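Local atomic coordinates of type IV secretion system protein DotB (Yersinia pseudotuberculosis IP 31758, PDB entry 6GEF), a protein that probably hydrolyses ATP to support transport through a type IVb secretion system. Residues Val329-Ala339 and Gly388-Leu398; Cys293-Ile301 and Val362-Val370. All blocks are in the same frame, centred on the assembly; numbering follows the deposited sequence.

Contact 1 (Val329-Ala339 and Gly388-Leu398)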
ATOM      1  N   VAL A 329     -35.268 -22.521 -24.469  1.00 64.34           N
ATOM      2  CA  VAL A 329     -35.615 -23.939 -24.523  1.00 66.00           C
ATOM      3  C   VAL A 329     -35.717 -24.367 -25.991  1.00 69.16           C
ATOM      4  O   VAL A 329     -35.708 -23.552 -26.924  1.00 71.65           O
ATOM      5  CB  VAL A 329     -36.931 -24.215 -23.765  1.00 66.53           C
ATOM      6  CG1 VAL A 329     -36.765 -23.867 -22.287  1.00 66.67           C
ATOM      7  CG2 VAL A 329     -38.074 -23.494 -24.379  1.00 67.12           C
ATOM      8  N   ARG A 330     -35.784 -25.666 -26.201  1.00 70.23           N
ATOM      9  CA  ARG A 330     -35.676 -26.276 -27.517  1.00 68.67           C
ATOM     10  C   ARG A 330     -37.071 -26.574 -28.036  1.00 68.49           C
ATOM     11  O   ARG A 330     -37.849 -27.340 -27.405  1.00 67.00           O
ATOM     12  CB  ARG A 330     -34.890 -27.593 -27.423  1.00 71.05           C
ATOM     13  CG  ARG A 330     -34.359 -28.097 -28.746  1.00 74.44           C
ATOM     14  CD  ARG A 330     -32.857 -27.944 -28.852  1.00 75.67           C
ATOM     15  NE  ARG A 330     -32.447 -27.230 -30.068  1.00 77.97           N
ATOM     16  CZ  ARG A 330     -31.337 -26.495 -30.160  1.00 77.57           C
ATOM     17  NH1 ARG A 330     -30.463 -26.394 -29.132  1.00 73.72           N
ATOM     18  NH2 ARG A 330     -31.069 -25.879 -31.315  1.00 77.17           N
ATOM     19  N   LYS A 331     -37.419 -25.973 -29.166  1.00 71.17           N
ATOM     20  CA  LYS A 331     -38.657 -26.316 -29.859  1.00 73.09           C
ATOM     21  C   LYS A 331     -38.548 -27.718 -30.457  1.00 72.88           C
ATOM     22  O   LYS A 331     -37.494 -28.146 -30.900  1.00 75.47           O
ATOM     23  CB  LYS A 331     -38.948 -25.301 -30.957  1.00 75.02           C
ATOM     24  CG  LYS A 331     -40.220 -24.504 -30.754  1.00 76.37           C
ATOM     25  CD  LYS A 331     -40.640 -23.789 -32.035  1.00 79.92           C
ATOM     26  CE  LYS A 331     -42.169 -23.800 -32.179  1.00 84.76           C
ATOM     27  NZ  LYS A 331     -42.710 -23.589 -33.530  1.00 87.41           N
ATOM     28  N   THR A 332     -39.670 -28.418 -30.493  1.00 76.07           N
ATOM     29  CA  THR A 332     -39.844 -29.531 -31.415  1.00 79.67           C
ATOM     30  C   THR A 332     -39.403 -29.135 -32.824  1.00 80.82           C
ATOM     31  O   THR A 332     -38.767 -29.916 -33.528  1.00 75.56           O
ATOM     32  CB  THR A 332     -41.324 -29.968 -31.442  1.00 84.81           C
ATOM     33  OG1 THR A 332     -42.138 -28.921 -32.022  1.00 86.55           O
ATOM     34  CG2 THR A 332     -41.817 -30.246 -30.036  1.00 88.42           C
ATOM     35  N   ASP A 333     -39.755 -27.902 -33.240  1.00 85.68           N
ATOM     36  CA  ASP A 333     -39.284 -27.386 -34.512  1.00 85.79           C
ATOM     37  C   ASP A 333     -37.757 -27.443 -34.665  1.00 81.73           C
ATOM     38  O   ASP A 333     -37.263 -27.457 -35.768  1.00 82.08           O
ATOM     39  CB  ASP A 333     -39.773 -25.933 -34.673  1.00 91.11           C
ATOM     40  CG  ASP A 333     -39.152 -25.231 -35.855  1.00 98.62           C
ATOM     41  OD1 ASP A 333     -39.047 -25.904 -36.911  1.00 96.94           O
ATOM     42  OD2 ASP A 333     -38.719 -24.055 -35.716  1.00105.09           O
ATOM     43  N   GLY A 334     -37.049 -27.506 -33.536  1.00 74.97           N
ATOM     44  CA  GLY A 334     -35.601 -27.580 -33.530  1.00 69.77           C
ATOM     45  C   GLY A 334     -34.951 -26.283 -33.052  1.00 69.98           C
ATOM     46  O   GLY A 334     -33.848 -26.316 -32.495  1.00 70.29           O
ATOM     47  N   ASN A 335     -35.607 -25.144 -33.300  1.00 71.92           N
ATOM     48  CA  ASN A 335     -35.050 -23.868 -32.929  1.00 73.65           C
ATOM     49  C   ASN A 335     -35.163 -23.623 -31.440  1.00 69.52           C
ATOM     50  O   ASN A 335     -35.850 -24.343 -30.718  1.00 67.19           O
ATOM     51  CB  ASN A 335     -35.719 -22.738 -33.724  1.00 77.86           C
ATOM     52  CG  ASN A 335     -35.383 -22.787 -35.206  1.00 82.52           C
ATOM     53  OD1 ASN A 335     -35.677 -21.851 -35.932  1.00 89.74           O
ATOM     54  ND2 ASN A 335     -34.759 -23.885 -35.656  1.00 84.75           N
ATOM     55  N   LEU A 336     -34.506 -22.565 -30.982  1.00 67.42           N
ATOM     56  CA  LEU A 336     -34.620 -22.108 -29.596  1.00 66.78           C
ATOM     57  C   LEU A 336     -35.767 -21.086 -29.482  1.00 68.13           C
ATOM     58  O   LEU A 336     -35.986 -20.288 -30.387  1.00 67.40           O
ATOM     59  CB  LEU A 336     -33.334 -21.476 -29.134  1.00 62.77           C
ATOM     60  CG  LEU A 336     -32.145 -22.403 -28.945  1.00 62.98           C
ATOM     61  CD1 LEU A 336     -30.856 -21.596 -28.685  1.00 65.11           C
ATOM     62  CD2 LEU A 336     -32.405 -23.379 -27.807  1.00 62.29           C
ATOM     63  N   VAL A 337     -36.501 -21.171 -28.382  1.00 70.36           N
ATOM     64  CA  VAL A 337     -37.530 -20.202 -28.072  1.00 71.77           C
ATOM     65  C   VAL A 337     -37.275 -19.686 -26.638  1.00 69.26           C
ATOM     66  O   VAL A 337     -36.771 -20.403 -25.775  1.00 62.43           O
ATOM     67  CB  VAL A 337     -38.960 -20.790 -28.187  1.00 76.10           C
ATOM     68  CG1 VAL A 337     -39.231 -21.794 -27.053  1.00 78.63           C
ATOM     69  CG2 VAL A 337     -39.997 -19.691 -28.176  1.00 77.11           C
ATOM     70  N   ALA A 338     -37.670 -18.426 -26.419  1.00 68.09           N
ATOM     71  CA  ALA A 338     -37.541 -17.805 -25.121  1.00 69.69           C
ATOM     72  C   ALA A 338     -38.797 -18.081 -24.298  1.00 70.72           C
ATOM     73  O   ALA A 338     -39.861 -17.533 -24.582  1.00 74.30           O
ATOM     74  CB  ALA A 338     -37.339 -16.300 -25.292  1.00 70.15           C
ATOM     75  N   ALA A 339     -38.681 -18.947 -23.301  1.00 68.50           N
ATOM     76  CA  ALA A 339     -39.701 -19.079 -22.261  1.00 68.21           C
ATOM     77  C   ALA A 339     -39.456 -18.018 -21.178  1.00 66.03           C
ATOM     78  O   ALA A 339     -38.319 -17.811 -20.748  1.00 64.48           O
ATOM     79  CB  ALA A 339     -39.647 -20.464 -21.639  1.00 67.67           C
ATOM     80  N   GLY A 388     -47.987 -27.463 -28.469  1.00 76.31           N
ATOM     81  CA  GLY A 388     -47.082 -28.335 -29.186  1.00 74.76           C
ATOM     82  C   GLY A 388     -45.723 -27.742 -29.520  1.00 72.05           C
ATOM     83  O   GLY A 388     -45.030 -28.238 -30.380  1.00 72.25           O
ATOM     84  N   ILE A 389     -45.366 -26.638 -28.857  1.00 72.38           N
ATOM     85  CA  ILE A 389     -44.128 -25.954 -29.151  1.00 70.31           C
ATOM     86  C   ILE A 389     -42.928 -26.672 -28.547  1.00 68.88           C
ATOM     87  O   ILE A 389     -41.839 -26.653 -29.130  1.00 67.47           O
ATOM     88  CB  ILE A 389     -44.208 -24.479 -28.720  1.00 71.28           C
ATOM     89  CG1 ILE A 389     -45.214 -23.733 -29.617  1.00 72.79           C
ATOM     90  CG2 ILE A 389     -42.832 -23.805 -28.761  1.00 70.09           C
ATOM     91  CD1 ILE A 389     -45.021 -22.235 -29.662  1.00 72.38           C
ATOM     92  N   ILE A 390     -43.073 -27.287 -27.378  1.00 71.76           N
ATOM     93  CA  ILE A 390     -42.000 -27.965 -26.688  1.00 72.32           C
ATOM     94  C   ILE A 390     -42.429 -29.381 -26.338  1.00 74.28           C
ATOM     95  O   ILE A 390     -43.626 -29.663 -26.184  1.00 74.86           O
ATOM     96  CB  ILE A 390     -41.550 -27.185 -25.422  1.00 72.67           C
ATOM     97  CG1 ILE A 390     -42.585 -27.311 -24.312  1.00 75.74           C
ATOM     98  CG2 ILE A 390     -41.253 -25.735 -25.747  1.00 72.53           C
ATOM     99  CD1 ILE A 390     -42.188 -26.615 -23.023  1.00 74.56           C
ATOM    100  N   ASP A 391     -41.461 -30.249 -26.175  1.00 77.70           N
ATOM    101  CA  ASP A 391     -41.707 -31.617 -25.756  1.00 81.00           C
ATOM    102  C   ASP A 391     -42.096 -31.654 -24.278  1.00 79.67           C
ATOM    103  O   ASP A 391     -41.855 -30.705 -23.515  1.00 76.84           O
ATOM    104  CB  ASP A 391     -40.503 -32.513 -25.968  1.00 86.53           C
ATOM    105  CG  ASP A 391     -39.684 -32.110 -27.202  1.00 97.54           C
ATOM    106  OD1 ASP A 391     -39.552 -30.868 -27.449  1.00105.20           O
ATOM    107  OD2 ASP A 391     -39.150 -33.013 -27.885  1.00102.83           O
ATOM    108  N   GLY A 392     -42.701 -32.757 -23.860  1.00 81.14           N
ATOM    109  CA  GLY A 392     -43.061 -32.935 -22.471  1.00 80.25           C
ATOM    110  C   GLY A 392     -41.873 -32.930 -21.521  1.00 80.50           C
ATOM    111  O   GLY A 392     -41.972 -32.446 -20.400  1.00 88.02           O
ATOM    112  N   HIS A 393     -40.742 -33.449 -21.971  1.00 79.09           N
ATOM    113  CA  HIS A 393     -39.530 -33.430 -21.165  1.00 78.27           C
ATOM    114  C   HIS A 393     -39.028 -32.010 -20.968  1.00 72.79           C
ATOM    115  O   HIS A 393     -38.896 -31.538 -19.824  1.00 74.82           O
ATOM    116  CB  HIS A 393     -38.448 -34.312 -21.799  1.00 82.84           C
ATOM    117  CG  HIS A 393     -38.818 -35.764 -21.853  1.00 89.61           C
ATOM    118  ND1 HIS A 393     -38.271 -36.696 -20.995  1.00 92.73           N
ATOM    119  CD2 HIS A 393     -39.695 -36.449 -22.635  1.00 92.72           C
ATOM    120  CE1 HIS A 393     -38.774 -37.888 -21.255  1.00 93.20           C
ATOM    121  NE2 HIS A 393     -39.648 -37.762 -22.235  1.00 93.93           N
ATOM    122  N   VAL A 394     -38.763 -31.304 -22.046  1.00 70.03           N
ATOM    123  CA  VAL A 394     -38.336 -29.910 -21.945  1.00 68.19           C
ATOM    124  C   VAL A 394     -39.348 -29.068 -21.185  1.00 65.49           C
ATOM    125  O   VAL A 394     -38.986 -28.147 -20.474  1.00 65.91           O
ATOM    126  CB  VAL A 394     -38.049 -29.312 -23.358  1.00 69.17           C
ATOM    127  CG1 VAL A 394     -37.145 -30.224 -24.149  1.00 68.63           C
ATOM    128  CG2 VAL A 394     -39.325 -29.070 -24.104  1.00 73.53           C
ATOM    129  N   ALA A 395     -40.627 -29.398 -21.306  1.00 68.31           N
ATOM    130  CA  ALA A 395     -41.655 -28.713 -20.520  1.00 70.64           C
ATOM    131  C   ALA A 395     -41.465 -28.976 -19.042  1.00 72.97           C
ATOM    132  O   ALA A 395     -41.509 -28.047 -18.220  1.00 75.26           O
ATOM    133  CB  ALA A 395     -43.044 -29.135 -20.978  1.00 71.61           C
ATOM    134  N   LYS A 396     -41.248 -30.238 -18.661  1.00 75.12           N
ATOM    135  CA  LYS A 396     -40.978 -30.565 -17.269  1.00 77.37           C
ATOM    136  C   LYS A 396     -39.760 -29.796 -16.731  1.00 74.13           C
ATOM    137  O   LYS A 396     -39.853 -29.139 -15.701  1.00 71.90           O
ATOM    138  CB  LYS A 396     -40.783 -32.073 -17.112  1.00 82.27           C
ATOM    139  CG  LYS A 396     -40.116 -32.505 -15.806  1.00 85.62           C
ATOM    140  CD  LYS A 396     -39.718 -33.965 -15.855  1.00 87.60           C
ATOM    141  CE  LYS A 396     -39.550 -34.511 -14.445  1.00 89.83           C
ATOM    142  NZ  LYS A 396     -40.865 -34.753 -13.780  1.00 93.28           N
ATOM    143  N   ARG A 397     -38.660 -29.867 -17.457  1.00 72.33           N
ATOM    144  CA  ARG A 397     -37.460 -29.147 -17.037  1.00 70.98           C
ATOM    145  C   ARG A 397     -37.730 -27.667 -16.921  1.00 70.65           C
ATOM    146  O   ARG A 397     -37.163 -26.991 -16.046  1.00 72.77           O
ATOM    147  CB  ARG A 397     -36.301 -29.428 -17.991  1.00 71.59           C
ATOM    148  CG  ARG A 397     -35.835 -30.892 -17.930  1.00 74.94           C
ATOM    149  CD  ARG A 397     -34.416 -31.006 -18.505  1.00 76.66           C
ATOM    150  NE  ARG A 397     -34.337 -30.663 -19.941  1.00 79.11           N
ATOM    151  CZ  ARG A 397     -34.815 -31.429 -20.932  1.00 79.14           C
ATOM    152  NH1 ARG A 397     -35.380 -32.614 -20.638  1.00 82.04           N
ATOM    153  NH2 ARG A 397     -34.719 -31.012 -22.174  1.00 75.46           N
ATOM    154  N   LEU A 398     -38.541 -27.097 -17.802  1.00 70.09           N
ATOM    155  CA  LEU A 398     -38.879 -25.675 -17.725  1.00 67.90           C
ATOM    156  C   LEU A 398     -39.694 -25.358 -16.462  1.00 66.10           C
ATOM    157  O   LEU A 398     -39.461 -24.361 -15.805  1.00 62.25           O
ATOM    158  CB  LEU A 398     -39.613 -25.239 -18.981  1.00 68.57           C
ATOM    159  CG  LEU A 398     -40.101 -23.790 -19.014  1.00 70.61           C
ATOM    160  CD1 LEU A 398     -38.978 -22.832 -18.701  1.00 68.36           C
ATOM    161  CD2 LEU A 398     -40.768 -23.425 -20.307  1.00 71.45           C
TER
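Thr-332, in the type I beta turn from Lys-331 to Gly-334 that lies between the hairpin strands 320-330 and 336-344, donates its backbone N-H to the carbonyl of Ile-389, just ahead of helix 392-400; Thr-332 N to Ile-389 O is 3.1 Å. The aliphatic part of Lys-331 crosses Ile-389 obliquely, CG and CE both resting on the CG2 methyl. With CG1 anti to its carbonyl carbon (chi1 -68°), Ile-389 has CG2 anti to its nitrogen, and this methyl meets the lysine chain. Thr-332 runs past Asp-391 in the opposite direction, its CG2 3.5 Å from Asp-391 OD1, while its hydroxyl gives a weak bond to the O of Gly-388, the residue that closes a Schellman motif at the end of helix 377-386. Further along the hairpin, Val-329 CG2 meets Ile-390 CG2 at 4.1 Å, and the Ala-339 methyl sits against both methyls of Leu-398. Arg-330 instead grips Gly-334 O side-on through NE and NH2, with NH2 also bonded to Lys-69 O. One backbone bond and a weak hydroxyl bond hold the hairpin tip, while apolar contacts join the strands to the loop at Ile-390 and to the helix at Leu-398, without a salt bridge between the segments.

Contact 2 (Cys293-Ile301 and Val362-Val370)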
ATOM      1  N   CYS A 293     -37.618 -15.204 -10.714  1.00 71.12           N
ATOM      2  CA  CYS A 293     -37.845 -13.957  -9.980  1.00 70.61           C
ATOM      3  C   CYS A 293     -37.444 -14.059  -8.495  1.00 70.22           C
ATOM      4  O   CYS A 293     -36.606 -13.320  -8.015  1.00 71.70           O
ATOM      5  CB  CYS A 293     -39.265 -13.496 -10.112  1.00 73.23           C
ATOM      6  SG  CYS A 293     -39.949 -13.572 -11.775  1.00 73.93           S
ATOM      7  N   SER A 294     -37.951 -15.109  -7.846  1.00 73.25           N
ATOM      8  CA  SER A 294     -37.498 -15.453  -6.509  1.00 75.74           C
ATOM      9  C   SER A 294     -35.961 -15.401  -6.401  1.00 72.16           C
ATOM     10  O   SER A 294     -35.423 -14.757  -5.497  1.00 69.62           O
ATOM     11  CB  SER A 294     -38.007 -16.851  -6.121  1.00 78.94           C
ATOM     12  OG  SER A 294     -37.064 -17.537  -5.290  1.00 82.35           O
ATOM     13  N   ALA A 295     -35.295 -16.049  -7.348  1.00 68.77           N
ATOM     14  CA  ALA A 295     -33.838 -16.103  -7.290  1.00 68.74           C
ATOM     15  C   ALA A 295     -33.231 -14.724  -7.460  1.00 66.28           C
ATOM     16  O   ALA A 295     -32.163 -14.446  -6.901  1.00 67.86           O
ATOM     17  CB  ALA A 295     -33.301 -17.075  -8.357  1.00 70.26           C
ATOM     18  N   VAL A 296     -33.878 -13.853  -8.240  1.00 63.41           N
ATOM     19  CA  VAL A 296     -33.371 -12.498  -8.427  1.00 63.66           C
ATOM     20  C   VAL A 296     -33.498 -11.723  -7.145  1.00 63.33           C
ATOM     21  O   VAL A 296     -32.588 -10.972  -6.722  1.00 63.81           O
ATOM     22  CB  VAL A 296     -33.995 -11.825  -9.644  1.00 66.83           C
ATOM     23  CG1 VAL A 296     -34.959 -12.775 -10.313  1.00 70.09           C
ATOM     24  CG2 VAL A 296     -34.641 -10.527  -9.257  1.00 67.08           C
ATOM     25  N   MET A 297     -34.663 -11.764  -6.516  1.00 65.87           N
ATOM     26  CA  MET A 297     -34.839 -11.166  -5.194  1.00 66.18           C
ATOM     27  C   MET A 297     -33.760 -11.645  -4.235  1.00 65.65           C
ATOM     28  O   MET A 297     -33.001 -10.855  -3.670  1.00 64.78           O
ATOM     29  CB  MET A 297     -36.227 -11.477  -4.654  1.00 71.39           C
ATOM     30  CG  MET A 297     -37.032 -10.243  -4.257  1.00 75.18           C
ATOM     31  SD  MET A 297     -37.355  -9.157  -5.630  1.00 73.19           S
ATOM     32  CE  MET A 297     -38.478  -7.991  -4.761  1.00 80.14           C
ATOM     33  N   ARG A 298     -33.671 -12.956  -4.022  1.00 70.59           N
ATOM     34  CA  ARG A 298     -32.614 -13.522  -3.202  1.00 73.38           C
ATOM     35  C   ARG A 298     -31.216 -12.917  -3.540  1.00 69.06           C
ATOM     36  O   ARG A 298     -30.506 -12.486  -2.656  1.00 67.44           O
ATOM     37  CB  ARG A 298     -32.546 -15.048  -3.423  1.00 81.91           C
ATOM     38  CG  ARG A 298     -33.532 -15.843  -2.657  1.00 87.58           C
ATOM     39  CD  ARG A 298     -33.295 -15.669  -1.159  1.00 91.28           C
ATOM     40  NE  ARG A 298     -32.887 -16.869  -0.456  1.00 94.84           N
ATOM     41  CZ  ARG A 298     -33.566 -18.009  -0.440  1.00100.96           C
ATOM     42  NH1 ARG A 298     -34.665 -18.164  -1.206  1.00100.17           N
ATOM     43  NH2 ARG A 298     -33.119 -19.020   0.334  1.00105.13           N
ATOM     44  N   ARG A 299     -30.909 -12.844  -4.836  1.00 63.72           N
ATOM     45  CA  ARG A 299     -29.579 -12.500  -5.232  1.00 59.85           C
ATOM     46  C   ARG A 299     -29.289 -11.040  -4.918  1.00 59.20           C
ATOM     47  O   ARG A 299     -28.219 -10.685  -4.394  1.00 58.14           O
ATOM     48  CB  ARG A 299     -29.376 -12.790  -6.734  1.00 58.13           C
ATOM     49  CG  ARG A 299     -28.097 -12.186  -7.335  1.00 57.97           C
ATOM     50  CD  ARG A 299     -27.256 -13.247  -8.016  1.00 61.00           C
ATOM     51  NE  ARG A 299     -25.889 -12.832  -8.193  1.00 66.62           N
ATOM     52  CZ  ARG A 299     -25.423 -12.087  -9.187  1.00 70.67           C
ATOM     53  NH1 ARG A 299     -26.269 -11.613 -10.118  1.00 75.42           N
ATOM     54  NH2 ARG A 299     -24.124 -11.785  -9.238  1.00 69.80           N
ATOM     55  N   LEU A 300     -30.200 -10.149  -5.290  1.00 58.49           N
ATOM     56  CA  LEU A 300     -30.025  -8.736  -4.973  1.00 58.13           C
ATOM     57  C   LEU A 300     -29.960  -8.527  -3.479  1.00 60.36           C
ATOM     58  O   LEU A 300     -29.142  -7.725  -2.992  1.00 63.10           O
ATOM     59  CB  LEU A 300     -31.148  -7.909  -5.602  1.00 58.49           C
ATOM     60  CG  LEU A 300     -31.275  -7.932  -7.121  1.00 56.80           C
ATOM     61  CD1 LEU A 300     -32.421  -7.039  -7.530  1.00 59.10           C
ATOM     62  CD2 LEU A 300     -29.932  -7.576  -7.748  1.00 55.48           C
ATOM     63  N   ILE A 301     -30.820  -9.202  -2.714  1.00 61.70           N
ATOM     64  CA  ILE A 301     -30.815  -9.031  -1.263  1.00 61.27           C
ATOM     65  C   ILE A 301     -29.498  -9.488  -0.655  1.00 60.97           C
ATOM     66  O   ILE A 301     -29.029  -8.896   0.313  1.00 63.12           O
ATOM     67  CB  ILE A 301     -32.033  -9.766  -0.648  1.00 64.22           C
ATOM     68  CG1 ILE A 301     -33.308  -8.945  -0.861  1.00 64.72           C
ATOM     69  CG2 ILE A 301     -31.820 -10.094   0.824  1.00 68.24           C
ATOM     70  CD1 ILE A 301     -34.565  -9.767  -0.645  1.00 67.12           C
ATOM     71  N   VAL A 362     -38.813 -12.785   1.721  1.00 86.44           N
ATOM     72  CA  VAL A 362     -39.164 -12.061   0.492  1.00 81.95           C
ATOM     73  C   VAL A 362     -39.091 -12.998  -0.720  1.00 80.32           C
ATOM     74  O   VAL A 362     -39.923 -12.922  -1.627  1.00 76.61           O
ATOM     75  CB  VAL A 362     -38.329 -10.794   0.331  1.00 78.27           C
ATOM     76  CG1 VAL A 362     -38.731 -10.060  -0.944  1.00 77.26           C
ATOM     77  CG2 VAL A 362     -38.570  -9.889   1.542  1.00 80.83           C
ATOM     78  N   ALA A 363     -38.050 -13.832  -0.786  1.00 79.54           N
ATOM     79  CA  ALA A 363     -37.860 -14.705  -1.921  1.00 77.41           C
ATOM     80  C   ALA A 363     -39.040 -15.665  -2.066  1.00 81.50           C
ATOM     81  O   ALA A 363     -39.777 -15.635  -3.043  1.00 84.67           O
ATOM     82  CB  ALA A 363     -36.546 -15.463  -1.767  1.00 77.74           C
ATOM     83  N   SER A 364     -39.209 -16.553  -1.076  1.00 84.98           N
ATOM     84  CA  SER A 364     -40.368 -17.422  -1.028  1.00 86.51           C
ATOM     85  C   SER A 364     -41.660 -16.656  -1.389  1.00 85.75           C
ATOM     86  O   SER A 364     -42.351 -17.011  -2.343  1.00 90.72           O
ATOM     87  CB  SER A 364     -40.488 -18.042   0.368  1.00 89.42           C
ATOM     88  OG  SER A 364     -40.918 -19.386   0.289  1.00 95.02           O
ATOM     89  N   GLU A 365     -41.953 -15.598  -0.641  1.00 85.64           N
ATOM     90  CA  GLU A 365     -43.204 -14.892  -0.837  1.00 87.87           C
ATOM     91  C   GLU A 365     -43.362 -14.410  -2.271  1.00 85.92           C
ATOM     92  O   GLU A 365     -44.489 -14.285  -2.770  1.00 86.91           O
ATOM     93  CB  GLU A 365     -43.328 -13.714   0.148  1.00 89.49           C
ATOM     94  CG  GLU A 365     -44.404 -13.886   1.191  1.00 97.24           C
ATOM     95  CD  GLU A 365     -45.784 -13.496   0.717  1.00 99.25           C
ATOM     96  OE1 GLU A 365     -45.844 -12.594  -0.144  1.00103.70           O
ATOM     97  OE2 GLU A 365     -46.799 -14.039   1.185  1.00 97.46           O
ATOM     98  N   VAL A 366     -42.246 -14.026  -2.937  1.00 81.85           N
ATOM     99  CA  VAL A 366     -42.329 -13.603  -4.311  1.00 80.68           C
ATOM    100  C   VAL A 366     -42.486 -14.774  -5.282  1.00 78.80           C
ATOM    101  O   VAL A 366     -43.057 -14.598  -6.356  1.00 80.52           O
ATOM    102  CB  VAL A 366     -41.125 -12.704  -4.662  1.00 80.83           C
ATOM    103  CG1 VAL A 366     -39.936 -13.530  -5.057  1.00 79.80           C
ATOM    104  CG2 VAL A 366     -41.484 -11.738  -5.806  1.00 81.72           C
ATOM    105  N   ARG A 367     -41.977 -15.939  -4.937  1.00 76.56           N
ATOM    106  CA  ARG A 367     -42.318 -17.155  -5.658  1.00 77.40           C
ATOM    107  C   ARG A 367     -43.802 -17.406  -5.607  1.00 79.62           C
ATOM    108  O   ARG A 367     -44.496 -17.456  -6.622  1.00 80.59           O
ATOM    109  CB  ARG A 367     -41.521 -18.345  -5.098  1.00 77.62           C
ATOM    110  CG  ARG A 367     -41.731 -19.631  -5.884  1.00 78.74           C
ATOM    111  CD  ARG A 367     -40.536 -20.557  -5.787  1.00 83.25           C
ATOM    112  NE  ARG A 367     -40.202 -20.922  -4.425  1.00 91.05           N
ATOM    113  CZ  ARG A 367     -39.223 -20.388  -3.686  1.00 93.53           C
ATOM    114  NH1 ARG A 367     -38.453 -19.430  -4.192  1.00 90.82           N
ATOM    115  NH2 ARG A 367     -39.049 -20.797  -2.425  1.00 96.45           N
ATOM    116  N   ARG A 368     -44.328 -17.641  -4.408  1.00 82.34           N
ATOM    117  CA  ARG A 368     -45.789 -17.639  -4.206  1.00 84.44           C
ATOM    118  C   ARG A 368     -46.479 -16.577  -5.078  1.00 84.28           C
ATOM    119  O   ARG A 368     -47.400 -16.876  -5.814  1.00 86.13           O
ATOM    120  CB  ARG A 368     -46.093 -17.391  -2.724  1.00 86.47           C
ATOM    121  CG  ARG A 368     -47.255 -18.228  -2.199  1.00 89.88           C
ATOM    122  CD  ARG A 368     -48.066 -17.452  -1.197  1.00 93.60           C
ATOM    123  NE  ARG A 368     -48.524 -16.161  -1.717  1.00 94.74           N
ATOM    124  CZ  ARG A 368     -48.885 -15.122  -0.979  1.00 97.78           C
ATOM    125  NH1 ARG A 368     -48.893 -15.217   0.348  1.00101.56           N
ATOM    126  NH2 ARG A 368     -49.258 -13.993  -1.553  1.00 97.11           N
ATOM    127  N   LEU A 369     -45.995 -15.341  -5.008  1.00 84.22           N
ATOM    128  CA  LEU A 369     -46.711 -14.245  -5.657  1.00 83.55           C
ATOM    129  C   LEU A 369     -46.664 -14.354  -7.174  1.00 83.03           C
ATOM    130  O   LEU A 369     -47.607 -13.912  -7.845  1.00 82.57           O
ATOM    131  CB  LEU A 369     -46.150 -12.897  -5.168  1.00 81.47           C
ATOM    132  CG  LEU A 369     -46.731 -12.347  -3.877  1.00 82.28           C
ATOM    133  CD1 LEU A 369     -45.712 -11.523  -3.104  1.00 80.40           C
ATOM    134  CD2 LEU A 369     -47.959 -11.508  -4.174  1.00 84.09           C
ATOM    135  N   VAL A 370     -45.588 -14.874  -7.727  1.00 84.20           N
ATOM    136  CA  VAL A 370     -45.548 -15.155  -9.157  1.00 89.54           C
ATOM    137  C   VAL A 370     -46.502 -16.276  -9.490  1.00 93.11           C
ATOM    138  O   VAL A 370     -47.202 -16.236 -10.530  1.00 94.59           O
ATOM    139  CB  VAL A 370     -44.111 -15.442  -9.639  1.00 90.65           C
ATOM    140  CG1 VAL A 370     -43.119 -14.473  -9.009  1.00 91.54           C
ATOM    141  CG2 VAL A 370     -43.717 -16.851  -9.345  1.00 91.64           C
TER
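Ser-294 OG lies at the edge of the Arg-367 guanidinium, near its plane and beside NH1, although the angle there is too poor for a hydrogen bond. One face of the Arg-368 guanidinium carries Glu-365 CD, 3.5 Å above the plane and offset toward the rim, and the pair forms a salt bridge within helix 362-372; Glu-372 is a second acidic partner for Arg-368. The motif is a nearly antiparallel helix pair. Helix 293-302, which follows strand 284-288 of the central sheet in this P-loop ATPase fold, meets helix 362-372 at 158°, with the segment axes 8.1 Å apart. Small residues permit the approach: the CA atoms of Ser-294 and Ala-363 are 4.7 Å apart. The bent Arg-298 chain passes near Ala-363, though their closeness in the model is doubtful; Arg-298 also packs on Leu-354 of the second subunit. Arg-298 NH1 is 5.0 Å from Arg-367 NH1, a spacing at which the two like charges would probably disfavour each other. Away from these polar groups the contact is mainly apolar. Val-366 CG1 rests on the backbone of Ser-294 and reaches the side of Met-297. Val-362 extends CG1 anti to its nitrogen (chi1 -179°), which brings this methyl across Met-297, 3.7 Å from its CG. Met-297 also touches Leu-316 and Phe-345, while Leu-353 of helix 347-355 packs on Val-362, so the pair is embedded in a larger core. Beyond Met-297, Ile-301 meets the same valine, its CD1 4.0 Å from Val-362 CB.

From the N terminus, the chain first supplies 293-301, then the hairpin 329-339, then 362-370 and finally 388-398, so the two contacts cross rather than nest. Contact 2 closes a loop of 60 residues that holds helix 306-319, the hairpin itself and helix 347-355. Contact 1 starts inside that loop and closes one of 48 residues, mostly helical, that contains 362-370. Their centres are 25 Å apart and their nearest atoms about 10 Å, so they do not touch. Together they tie the C-terminal helices to the ATPase core at two places: contact 2 to helix 293-302, which follows a central strand, contact 1 to the hairpin at the sheet's edge.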